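Putative cytoplasmic protein (Salmonella typhimurium LT2, PDB 2Q02) is of uncharacterised function but binds zinc in a xylose isomerase-like TIM barrel and may act as a metal-dependent isomerase. Local coordinates at residues K6-I11 / M236-I241; V28-F33 / E258-I263; L141-S146 / T171-L176; R215-E220 / Y242-F247. All coordinates share one frame; numbering follows the deposited sequence.

Interaction 1. Residues K6-I11 / M236-I241; sequences KTRFCI and MGYRGI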
# COMPACT_ATOMS: atom_id res chain seq x y z
N LYS A 6 -0.24 0.82 18.78
CA LYS A 6 0.25 1.98 17.99
C LYS A 6 1.40 1.57 17.03
O LYS A 6 1.50 2.06 15.90
CB LYS A 6 0.69 3.14 18.90
N THR A 7 2.25 0.67 17.53
CA THR A 7 3.31 -0.04 16.78
C THR A 7 2.90 -0.51 15.38
O THR A 7 3.73 -0.54 14.46
CB THR A 7 3.69 -1.34 17.62
OG1 THR A 7 4.49 -0.96 18.74
CG2 THR A 7 4.44 -2.47 16.83
N ARG A 8 1.64 -0.96 15.26
CA ARG A 8 1.10 -1.55 14.03
C ARG A 8 0.77 -0.52 12.95
O ARG A 8 0.38 -0.91 11.86
CB ARG A 8 -0.19 -2.34 14.30
CG ARG A 8 0.01 -3.60 15.11
CD ARG A 8 -1.32 -4.24 15.49
NE ARG A 8 -2.06 -4.65 14.30
CZ ARG A 8 -3.33 -5.06 14.30
NH1 ARG A 8 -4.04 -5.12 15.41
NH2 ARG A 8 -3.93 -5.38 13.15
N PHE A 9 0.88 0.77 13.24
CA PHE A 9 0.59 1.79 12.22
C PHE A 9 1.83 2.16 11.42
O PHE A 9 2.95 2.17 11.95
CB PHE A 9 -0.08 3.03 12.84
CG PHE A 9 -1.50 2.80 13.25
CD1 PHE A 9 -2.49 2.53 12.30
CD2 PHE A 9 -1.87 2.86 14.60
CE1 PHE A 9 -3.81 2.29 12.66
CE2 PHE A 9 -3.22 2.63 14.98
CZ PHE A 9 -4.19 2.34 13.99
N CYS A 10 1.63 2.44 10.13
CA CYS A 10 2.73 2.75 9.18
C CYS A 10 2.36 4.00 8.41
O CYS A 10 1.20 4.20 8.03
CB CYS A 10 2.92 1.58 8.20
SG CYS A 10 4.21 1.75 6.93
N ILE A 11 3.33 4.87 8.18
CA ILE A 11 3.04 6.07 7.43
C ILE A 11 3.64 5.93 6.03
O ILE A 11 4.86 5.83 5.86
CB ILE A 11 3.57 7.34 8.12
CG1 ILE A 11 3.24 7.33 9.63
CG2 ILE A 11 3.03 8.59 7.42
CD1 ILE A 11 1.76 7.18 9.96
N MSE A 236 -11.99 -10.64 12.47
CA MSE A 236 -11.58 -11.86 11.76
C MSE A 236 -10.12 -12.26 12.03
O MSE A 236 -9.63 -13.25 11.47
CB MSE A 236 -11.80 -11.69 10.27
CG MSE A 236 -13.25 -11.52 9.81
SE MSE A 236 -13.21 -11.01 7.88
CE MSE A 236 -12.31 -12.59 7.16
N GLY A 237 -9.43 -11.49 12.87
CA GLY A 237 -8.15 -11.90 13.46
C GLY A 237 -6.91 -11.26 12.86
O GLY A 237 -5.81 -11.72 13.11
N TYR A 238 -7.06 -10.18 12.09
CA TYR A 238 -5.89 -9.52 11.48
C TYR A 238 -5.05 -8.83 12.55
O TYR A 238 -5.56 -7.98 13.27
CB TYR A 238 -6.33 -8.48 10.45
CG TYR A 238 -5.19 -7.78 9.72
CD1 TYR A 238 -4.42 -8.45 8.79
CD2 TYR A 238 -4.93 -6.43 9.94
CE1 TYR A 238 -3.38 -7.79 8.08
CE2 TYR A 238 -3.90 -5.76 9.24
CZ TYR A 238 -3.13 -6.45 8.32
OH TYR A 238 -2.11 -5.81 7.65
N ARG A 239 -3.76 -9.19 12.61
CA ARG A 239 -2.78 -8.56 13.50
C ARG A 239 -1.67 -7.85 12.73
O ARG A 239 -0.61 -7.57 13.30
CB ARG A 239 -2.13 -9.62 14.40
CG ARG A 239 -3.09 -10.30 15.35
CD ARG A 239 -3.53 -9.34 16.47
NE ARG A 239 -4.78 -9.79 17.09
CZ ARG A 239 -6.00 -9.34 16.78
NH1 ARG A 239 -6.18 -8.40 15.85
NH2 ARG A 239 -7.06 -9.84 17.42
N GLY A 240 -1.90 -7.56 11.45
CA GLY A 240 -0.88 -6.99 10.57
C GLY A 240 -0.87 -5.48 10.60
O GLY A 240 -1.47 -4.87 11.45
N ILE A 241 -0.19 -4.88 9.64
CA ILE A 241 0.08 -3.45 9.65
C ILE A 241 -1.03 -2.66 8.92
O ILE A 241 -1.53 -3.07 7.86
CB ILE A 241 1.46 -3.15 9.01
CG1 ILE A 241 2.58 -3.81 9.84
CG2 ILE A 241 1.69 -1.65 8.87
CD1 ILE A 241 3.96 -3.83 9.18

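Interaction 2. Residues V28-F33 / E258-I263; sequences VKRLEF and EIEEQI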
# COMPACT_ATOMS: atom_id res chain seq x y z
N VAL A 28 7.76 11.22 11.43
CA VAL A 28 7.22 9.92 11.84
C VAL A 28 7.75 9.51 13.23
O VAL A 28 7.00 8.97 14.05
CB VAL A 28 7.52 8.83 10.79
CG1 VAL A 28 7.11 7.44 11.30
CG2 VAL A 28 6.83 9.14 9.48
N LYS A 29 9.03 9.80 13.51
CA LYS A 29 9.59 9.54 14.85
C LYS A 29 8.97 10.49 15.90
O LYS A 29 8.64 10.03 16.99
CB LYS A 29 11.13 9.58 14.87
CG LYS A 29 11.77 9.62 16.30
CD LYS A 29 12.73 8.46 16.56
CE LYS A 29 13.40 8.53 17.96
NZ LYS A 29 14.30 9.72 18.13
N ARG A 30 8.80 11.78 15.58
CA ARG A 30 8.13 12.73 16.48
C ARG A 30 6.73 12.21 16.88
O ARG A 30 6.30 12.40 18.02
CB ARG A 30 8.02 14.13 15.84
CG ARG A 30 9.26 15.05 16.00
CD ARG A 30 9.01 16.49 15.47
NE ARG A 30 9.32 16.61 14.04
CZ ARG A 30 8.45 16.87 13.06
NH1 ARG A 30 7.17 17.10 13.30
NH2 ARG A 30 8.87 16.91 11.81
N LEU A 31 6.03 11.57 15.95
CA LEU A 31 4.69 11.00 16.22
C LEU A 31 4.74 9.62 16.90
O LEU A 31 3.70 9.02 17.18
CB LEU A 31 3.92 10.87 14.92
CG LEU A 31 3.58 12.20 14.26
CD1 LEU A 31 2.95 11.98 12.89
CD2 LEU A 31 2.65 13.01 15.16
N GLU A 32 5.95 9.12 17.13
CA GLU A 32 6.20 7.85 17.80
C GLU A 32 5.66 6.63 17.06
O GLU A 32 5.16 5.70 17.70
CB GLU A 32 5.68 7.86 19.24
CG GLU A 32 6.64 8.52 20.22
CD GLU A 32 6.05 8.64 21.60
OE1 GLU A 32 5.03 9.36 21.75
OE2 GLU A 32 6.59 8.02 22.54
N PHE A 33 5.73 6.64 15.73
CA PHE A 33 5.53 5.44 14.92
C PHE A 33 6.89 4.94 14.48
O PHE A 33 7.86 5.68 14.51
CB PHE A 33 4.62 5.70 13.72
CG PHE A 33 3.27 6.21 14.12
CD1 PHE A 33 2.37 5.36 14.75
CD2 PHE A 33 2.93 7.55 13.94
CE1 PHE A 33 1.14 5.83 15.17
CE2 PHE A 33 1.70 8.02 14.36
CZ PHE A 33 0.80 7.16 14.97
N GLU A 258 0.15 20.21 10.20
CA GLU A 258 -1.13 19.72 9.66
C GLU A 258 -1.07 18.20 9.39
O GLU A 258 -2.05 17.48 9.64
CB GLU A 258 -1.49 20.48 8.38
CG GLU A 258 -2.77 20.02 7.64
CD GLU A 258 -4.04 20.77 8.09
OE1 GLU A 258 -4.14 22.01 7.87
OE2 GLU A 258 -4.95 20.09 8.62
N ILE A 259 0.08 17.73 8.88
CA ILE A 259 0.32 16.31 8.63
C ILE A 259 0.28 15.54 9.94
O ILE A 259 -0.34 14.47 10.00
CB ILE A 259 1.70 16.06 7.96
CG1 ILE A 259 1.71 16.54 6.51
CG2 ILE A 259 2.06 14.58 7.94
CD1 ILE A 259 3.12 16.46 5.88
N GLU A 260 0.93 16.06 10.97
CA GLU A 260 0.92 15.42 12.29
C GLU A 260 -0.51 15.31 12.82
O GLU A 260 -0.88 14.28 13.38
CB GLU A 260 1.82 16.16 13.29
CG GLU A 260 3.34 16.05 13.04
CD GLU A 260 4.20 16.90 13.99
OE1 GLU A 260 4.48 16.46 15.12
OE2 GLU A 260 4.62 18.01 13.61
N GLU A 261 -1.31 16.36 12.63
CA GLU A 261 -2.70 16.41 13.11
C GLU A 261 -3.59 15.35 12.46
O GLU A 261 -4.41 14.73 13.11
CB GLU A 261 -3.31 17.80 12.84
CG GLU A 261 -2.84 18.94 13.76
CD GLU A 261 -3.38 20.31 13.32
OE1 GLU A 261 -4.24 20.37 12.41
OE2 GLU A 261 -2.95 21.34 13.88
N GLN A 262 -3.42 15.16 11.16
CA GLN A 262 -4.27 14.26 10.38
C GLN A 262 -3.97 12.80 10.66
O GLN A 262 -4.86 11.95 10.60
CB GLN A 262 -4.06 14.53 8.90
CG GLN A 262 -4.51 15.92 8.47
CD GLN A 262 -5.93 15.96 7.96
OE1 GLN A 262 -6.65 14.96 7.96
NE2 GLN A 262 -6.35 17.13 7.51
N ILE A 263 -2.71 12.51 10.94
CA ILE A 263 -2.29 11.17 11.32
C ILE A 263 -2.81 10.91 12.72
O ILE A 263 -3.39 9.86 12.97
CB ILE A 263 -0.74 10.98 11.26
CG1 ILE A 263 -0.24 11.12 9.81
CG2 ILE A 263 -0.36 9.61 11.78
CD1 ILE A 263 1.24 11.49 9.66

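Interaction 3. Residues L141-S146 / T171-L176; sequences LGFRVS and TFHHHL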
# COMPACT_ATOMS: atom_id res chain seq x y z
N LEU A 141 -6.51 -3.44 -7.69
CA LEU A 141 -7.05 -2.10 -7.90
C LEU A 141 -8.51 -2.24 -8.25
O LEU A 141 -8.88 -3.01 -9.13
CB LEU A 141 -6.35 -1.40 -9.05
CG LEU A 141 -4.83 -1.38 -9.01
CD1 LEU A 141 -4.30 -0.84 -10.29
CD2 LEU A 141 -4.32 -0.59 -7.84
N GLY A 142 -9.35 -1.48 -7.55
CA GLY A 142 -10.81 -1.61 -7.69
C GLY A 142 -11.44 -0.97 -8.92
O GLY A 142 -12.60 -1.21 -9.21
N PHE A 143 -10.68 -0.14 -9.65
CA PHE A 143 -11.21 0.50 -10.84
C PHE A 143 -11.86 -0.51 -11.77
O PHE A 143 -11.39 -1.63 -11.93
CB PHE A 143 -10.14 1.25 -11.60
CG PHE A 143 -9.43 2.26 -10.78
CD1 PHE A 143 -10.07 3.44 -10.42
CD2 PHE A 143 -8.15 2.01 -10.30
CE1 PHE A 143 -9.46 4.35 -9.63
CE2 PHE A 143 -7.52 2.92 -9.51
CZ PHE A 143 -8.17 4.10 -9.17
N ARG A 144 -12.95 -0.09 -12.42
CA ARG A 144 -13.59 -0.94 -13.44
C ARG A 144 -12.67 -1.37 -14.57
O ARG A 144 -12.88 -2.43 -15.17
CB ARG A 144 -14.79 -0.28 -14.08
CG ARG A 144 -16.06 -0.53 -13.34
CD ARG A 144 -17.14 0.47 -13.70
NE ARG A 144 -18.42 -0.02 -13.21
CZ ARG A 144 -19.49 -0.32 -13.96
NH1 ARG A 144 -19.50 -0.15 -15.29
NH2 ARG A 144 -20.59 -0.78 -13.36
N VAL A 145 -11.67 -0.54 -14.88
CA VAL A 145 -10.70 -0.86 -15.94
C VAL A 145 -9.52 -1.74 -15.47
O VAL A 145 -8.65 -2.09 -16.25
CB VAL A 145 -10.24 0.40 -16.66
CG1 VAL A 145 -11.42 1.01 -17.39
CG2 VAL A 145 -9.62 1.41 -15.65
N SER A 146 -9.53 -2.11 -14.19
CA SER A 146 -8.48 -2.92 -13.59
C SER A 146 -8.59 -4.37 -14.01
O SER A 146 -9.67 -4.94 -14.07
CB SER A 146 -8.53 -2.85 -12.07
OG SER A 146 -7.75 -3.86 -11.48
N THR A 171 -8.32 -0.13 1.38
CA THR A 171 -9.75 0.11 1.66
C THR A 171 -10.46 0.88 0.54
O THR A 171 -11.65 0.66 0.31
CB THR A 171 -9.97 0.87 2.95
OG1 THR A 171 -9.26 2.11 2.89
CG2 THR A 171 -9.53 0.05 4.16
N PHE A 172 -9.75 1.76 -0.15
CA PHE A 172 -10.29 2.45 -1.31
C PHE A 172 -10.59 1.48 -2.44
O PHE A 172 -11.66 1.55 -3.09
CB PHE A 172 -9.30 3.51 -1.80
CG PHE A 172 -9.66 4.13 -3.13
CD1 PHE A 172 -9.20 3.57 -4.31
CD2 PHE A 172 -10.41 5.30 -3.19
CE1 PHE A 172 -9.51 4.18 -5.55
CE2 PHE A 172 -10.71 5.91 -4.41
CZ PHE A 172 -10.26 5.36 -5.59
N HIS A 173 -9.64 0.59 -2.71
CA HIS A 173 -9.79 -0.35 -3.81
C HIS A 173 -10.86 -1.40 -3.50
O HIS A 173 -11.60 -1.80 -4.41
CB HIS A 173 -8.45 -0.94 -4.25
CG HIS A 173 -7.55 0.08 -4.88
ND1 HIS A 173 -7.88 0.74 -6.05
CD2 HIS A 173 -6.37 0.60 -4.47
CE1 HIS A 173 -6.92 1.60 -6.35
NE2 HIS A 173 -5.99 1.53 -5.41
N HIS A 174 -10.98 -1.79 -2.24
CA HIS A 174 -12.11 -2.60 -1.80
C HIS A 174 -13.44 -1.87 -2.04
O HIS A 174 -14.43 -2.46 -2.52
CB HIS A 174 -11.97 -2.94 -0.30
CG HIS A 174 -13.13 -3.69 0.29
ND1 HIS A 174 -13.18 -5.07 0.35
CD2 HIS A 174 -14.29 -3.25 0.85
CE1 HIS A 174 -14.31 -5.45 0.90
NE2 HIS A 174 -15.01 -4.36 1.21
N HIS A 175 -13.49 -0.59 -1.69
CA HIS A 175 -14.71 0.18 -1.82
C HIS A 175 -15.16 0.29 -3.27
O HIS A 175 -16.36 0.20 -3.54
CB HIS A 175 -14.52 1.58 -1.23
CG HIS A 175 -15.75 2.42 -1.23
ND1 HIS A 175 -15.87 3.55 -2.01
CD2 HIS A 175 -16.90 2.32 -0.53
CE1 HIS A 175 -17.04 4.12 -1.79
NE2 HIS A 175 -17.69 3.38 -0.90
N LEU A 176 -14.21 0.46 -4.18
CA LEU A 176 -14.53 0.58 -5.63
C LEU A 176 -14.92 -0.73 -6.28
O LEU A 176 -15.67 -0.73 -7.25
CB LEU A 176 -13.38 1.21 -6.43
CG LEU A 176 -13.48 2.70 -6.65
CD1 LEU A 176 -13.22 3.46 -5.36
CD2 LEU A 176 -12.48 3.08 -7.72

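Interaction 4. Residues R215-E220 / Y242-F247; sequences RIMLSE and YAFEPF. With ZN (zinc ion), chain E.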
# COMPACT_ATOMS: atom_id res chain seq x y z
N ARG A 215 -8.62 10.82 -2.49
CA ARG A 215 -8.20 10.07 -1.33
C ARG A 215 -7.43 10.97 -0.38
O ARG A 215 -6.30 11.38 -0.67
CB ARG A 215 -7.38 8.84 -1.72
CG ARG A 215 -8.19 7.76 -2.41
CD ARG A 215 -7.31 6.72 -2.99
NE ARG A 215 -6.60 5.99 -1.97
CZ ARG A 215 -5.77 4.97 -2.20
NH1 ARG A 215 -5.54 4.55 -3.45
NH2 ARG A 215 -5.17 4.38 -1.17
N ILE A 216 -8.07 11.27 0.75
CA ILE A 216 -7.48 12.08 1.81
C ILE A 216 -7.28 11.20 3.07
O ILE A 216 -6.90 10.05 2.97
CB ILE A 216 -8.30 13.37 2.05
CG1 ILE A 216 -9.74 13.07 2.52
CG2 ILE A 216 -8.34 14.16 0.77
CD1 ILE A 216 -10.59 14.33 2.71
N MSE A 217 -7.49 11.75 4.26
CA MSE A 217 -7.33 10.99 5.48
C MSE A 217 -8.70 10.71 6.13
O MSE A 217 -9.76 11.05 5.57
CB MSE A 217 -6.33 11.71 6.39
CG MSE A 217 -4.90 11.62 5.84
SE MSE A 217 -4.07 9.81 6.14
CE MSE A 217 -3.65 10.07 8.02
N LEU A 218 -8.68 10.05 7.29
CA LEU A 218 -9.91 9.53 7.89
C LEU A 218 -10.64 10.61 8.65
O LEU A 218 -10.04 11.31 9.46
CB LEU A 218 -9.62 8.33 8.80
CG LEU A 218 -8.95 7.15 8.07
CD1 LEU A 218 -8.77 5.92 8.99
CD2 LEU A 218 -9.72 6.77 6.82
N SER A 219 -11.92 10.79 8.36
CA SER A 219 -12.76 11.68 9.15
C SER A 219 -14.10 11.00 9.43
O SER A 219 -14.33 9.86 9.00
CB SER A 219 -12.97 13.02 8.42
OG SER A 219 -14.00 12.93 7.45
N GLU A 220 -14.96 11.70 10.15
CA GLU A 220 -16.36 11.29 10.34
C GLU A 220 -17.14 11.33 9.03
O GLU A 220 -18.13 10.63 8.87
CB GLU A 220 -17.05 12.19 11.37
CG GLU A 220 -16.45 12.17 12.78
CD GLU A 220 -16.51 10.80 13.43
OE1 GLU A 220 -17.37 9.99 13.01
OE2 GLU A 220 -15.70 10.53 14.35
N TYR A 242 -1.40 -1.53 9.52
CA TYR A 242 -2.24 -0.54 8.88
C TYR A 242 -1.35 0.64 8.51
O TYR A 242 -0.68 1.24 9.37
CB TYR A 242 -3.35 -0.09 9.84
CG TYR A 242 -4.38 -1.16 10.17
CD1 TYR A 242 -5.34 -1.53 9.23
CD2 TYR A 242 -4.40 -1.79 11.43
CE1 TYR A 242 -6.28 -2.49 9.51
CE2 TYR A 242 -5.36 -2.76 11.73
CZ TYR A 242 -6.29 -3.11 10.75
OH TYR A 242 -7.25 -4.05 10.99
N ALA A 243 -1.34 0.96 7.22
CA ALA A 243 -0.53 2.03 6.65
C ALA A 243 -1.45 3.04 6.03
O ALA A 243 -2.33 2.66 5.28
CB ALA A 243 0.42 1.49 5.58
N PHE A 244 -1.23 4.32 6.35
CA PHE A 244 -2.03 5.42 5.84
C PHE A 244 -1.47 5.88 4.50
O PHE A 244 -0.28 6.20 4.41
CB PHE A 244 -2.06 6.58 6.86
CG PHE A 244 -2.88 6.27 8.08
CD1 PHE A 244 -4.27 6.24 8.02
CD2 PHE A 244 -2.27 5.99 9.31
CE1 PHE A 244 -5.04 5.95 9.14
CE2 PHE A 244 -3.04 5.72 10.46
CZ PHE A 244 -4.42 5.69 10.37
N GLU A 245 -2.32 5.86 3.46
CA GLU A 245 -1.90 6.14 2.07
C GLU A 245 -2.89 7.09 1.34
O GLU A 245 -3.63 6.67 0.46
CB GLU A 245 -1.68 4.83 1.27
CG GLU A 245 -1.08 5.04 -0.14
CD GLU A 245 -1.22 3.83 -1.07
OE1 GLU A 245 -2.27 3.17 -1.06
OE2 GLU A 245 -0.27 3.54 -1.83
N PRO A 246 -2.91 8.36 1.72
CA PRO A 246 -3.63 9.34 0.93
C PRO A 246 -2.89 9.72 -0.38
O PRO A 246 -1.67 9.55 -0.47
CB PRO A 246 -3.71 10.53 1.87
CG PRO A 246 -2.50 10.43 2.67
CD PRO A 246 -2.30 8.97 2.91
N PHE A 247 -3.64 10.21 -1.37
CA PHE A 247 -3.10 10.60 -2.71
C PHE A 247 -3.43 12.03 -3.18
O PHE A 247 -2.79 12.54 -4.12
CB PHE A 247 -3.65 9.66 -3.78
CG PHE A 247 -2.87 8.43 -3.97
CD1 PHE A 247 -1.80 8.41 -4.85
CD2 PHE A 247 -3.23 7.26 -3.30
CE1 PHE A 247 -1.06 7.25 -5.04
CE2 PHE A 247 -2.51 6.09 -3.49
CZ PHE A 247 -1.42 6.08 -4.36
ZN ZN E . -2.68 1.20 -1.79

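Interaction 1. Residues K6-I11 / M236-I241
R8 reaches from the 3-10 turn at residues 6-8 across to the backbone of Y238-G240 and carries most of this contact. Its CB and CG pass G240 O loosely, CB lying 4.0 Å from that oxygen. CD is about equally far from the carbonyl oxygens of R239 and G240. A bend at chi3 (62°) then turns the guanidinium so that its NE side faces G240. NE donates to G240 O at 2.9 Å and NH2 to the same oxygen at 3.0 Å, a side-on grip by two nitrogens with the acceptor almost exactly in the guanidinium plane. R8 NH2 also makes a weak, strongly bent bond to Y238 O (3.1 Å, 124° at the hydrogen). CD2 of the Y238 ring lies at the guanidinium's edge, and R239 CA and C cover one guanidinium face.

The strands 9-12 and 242-244 are the first and last of an eight-stranded TIM barrel, and R8 ties the entry to one to the loop that leads into the other. Farther in, I241 CG2 packs on C10 CB at 3.5 Å and on R8 O at 3.3 Å.

R8 NH1 and R239 NH1 stand 3.9 Å apart, two like charges whose guanidinium planes are turned 56° from each other; E234 at the end of helix 226-235 makes a salt bridge to each arginine. The Y238 hydroxyl donates to I241 O at 2.8 Å, holding its ring beneath the G240 peptide, with G240 N over the ring centre.

Interaction 2. Residues V28-F33 / E258-I263
L31 and F33 meet I263 at the inner side of this contact, while R30 and E260 face each other at its outer margin. The apolar part is compact. L31 CD1 touches I263 CD1 at 3.7 Å, the two side chains set nearly perpendicular, and the other leucine methyl, CD2, rests 3.8 Å from both CB and CG of E260. The aliphatic stem of E260 therefore serves as part of the apolar surface, its carboxylate at the end of an extended chain. F33 and I263 run antiparallel past each other, F33 CE2 lying 3.7 Å from I263 CG2. That methyl stands anti to the backbone N of I263 while CG1 lies beside it (chi1 -64°), so the two branches divide the work: CG2 for the ring, CD1 at the end of the other branch for the leucine. F9 and I11 of strand 9-12 close this layer from the barrel side.

The outer part is polar and less firmly defined. R30 NH1 forms a salt bridge to E260 OE2 at 2.7 Å, with the oxygen at the guanidinium edge and the two planes 73° apart. R30 is exposed and was modelled in two conformers, so the bridge to E260 holds for this one and is doubtful for the other; its NH2 is also bridged to E256.

E32, with positive phi (64°), ends helix 21-30 in a Schellman motif, which turns the chain toward F33. Through the packing of L31 and F33 on I263, helices 21-30 and 256-271, the first and last of the barrel's outer layer, lie side by side where a TIM barrel closes on itself.

Interaction 3. Residues L141-S146 / T171-L176
The ND1 atom of H173 accepts the backbone N-H of G142 in a nearly straight bond (3.1 Å, 164° at the hydrogen), although the donor lies 33° out of the imidazole plane. At the other end of the ring NE2 is hydrogen-bonded to an unidentified ligand, probably from the crystallisation liquor, so in this crystal both nitrogens have partners.

The imidazole is packed on both faces. L141 CD2 lies over one, 3.9 Å from the ring centroid in a CH-pi contact, and F172 CD1 lies over the opposite one. The ring's CE1 edge points at F143, 3.5 Å from CE2, giving an offset edge-to-face pair with planes at 73°. F172 completes the aromatic cluster: its CE1 meets F143 CZ at 3.9 Å, the two side chains set crosswise. L176 CD2 touches F143 CD1 at 3.6 Å.

G142 passes close against the helix, its CA 3.4 Å from H173 O. Beyond it, a type I turn from F143 to S146 folds the loop back, and S146 OG donates to L141 O at 2.7 Å.

The loop following strand 135-138 is thereby fastened to the short helix 171-176 that follows strand 166-170. Of the zinc ligands, E139 directly follows the first strand and D170 ends the second, and the contact forms part of the wall of the metal site at the C-terminal mouth of the TIM barrel.

Interaction 4. Residues R215-E220 / Y242-F247
R215 and F247 lie side by side and point the same way, with F247 CD2 and CE2 over one face of the guanidinium. F247 CD2 stands 3.5 Å above the centre of that group and CE2 is 3.4 Å from R215 NH1, while the two planes are tilted 55° apart. R215 runs at a slant to E245: NH2 donates to OE1 at 3.1 Å within a salt bridge, meeting the oxygen from above the carboxylate plane, the two flat groups 82° apart.

That same OE1 binds zinc at 2.1 Å, with E139, D170 and H197 as further protein ligands. R215 NH2 also bonds D170, so the arginine is a second-shell group touching two zinc ligands at the C-terminal end of the TIM-barrel strands, and R39 holds the other oxygen of E245.

On the backbone, F247 N donates to R215 O at 3.0 Å. The apolar half lies farther along. The doubly bent chain of selenomethionine M217 comes crosswise to F244 and brings CE off-centre over the ring in a CH-pi contact, 4.3 Å from the F244 centroid, with SE beside the ring in an oblique Met-aromatic contact. M217 SE also sits 3.8 Å from P246 CD. L218 CD1 meets the F244 ring at its edge, 3.7 Å from CE1.

Overall arrangement
Interactions 1 and 4 share the barrel seam: C10 N lies 2.7 Å from Y242 O and C10 O 3.0 Å from F244 N, probable hydrogen bonds between strands 9-12 and 242-244. Interaction 2 covers that seam from outside, I263 CG2 touching I11 CD1 at 3.7 Å and Q262 O meeting M217 CE of interaction 4 at 3.4 Å. Interactions 3 and 4 flank the zinc site, where F172 CD2 packs on R215 CG at 3.4 Å. The E245 side chain binds the zinc directly and that of H173 is about 5 Å from it, whereas that of C10 in interaction 1 is about 11 Å away. Interactions 2 and 3 stay apart, their nearest atoms separated by about 13 Å.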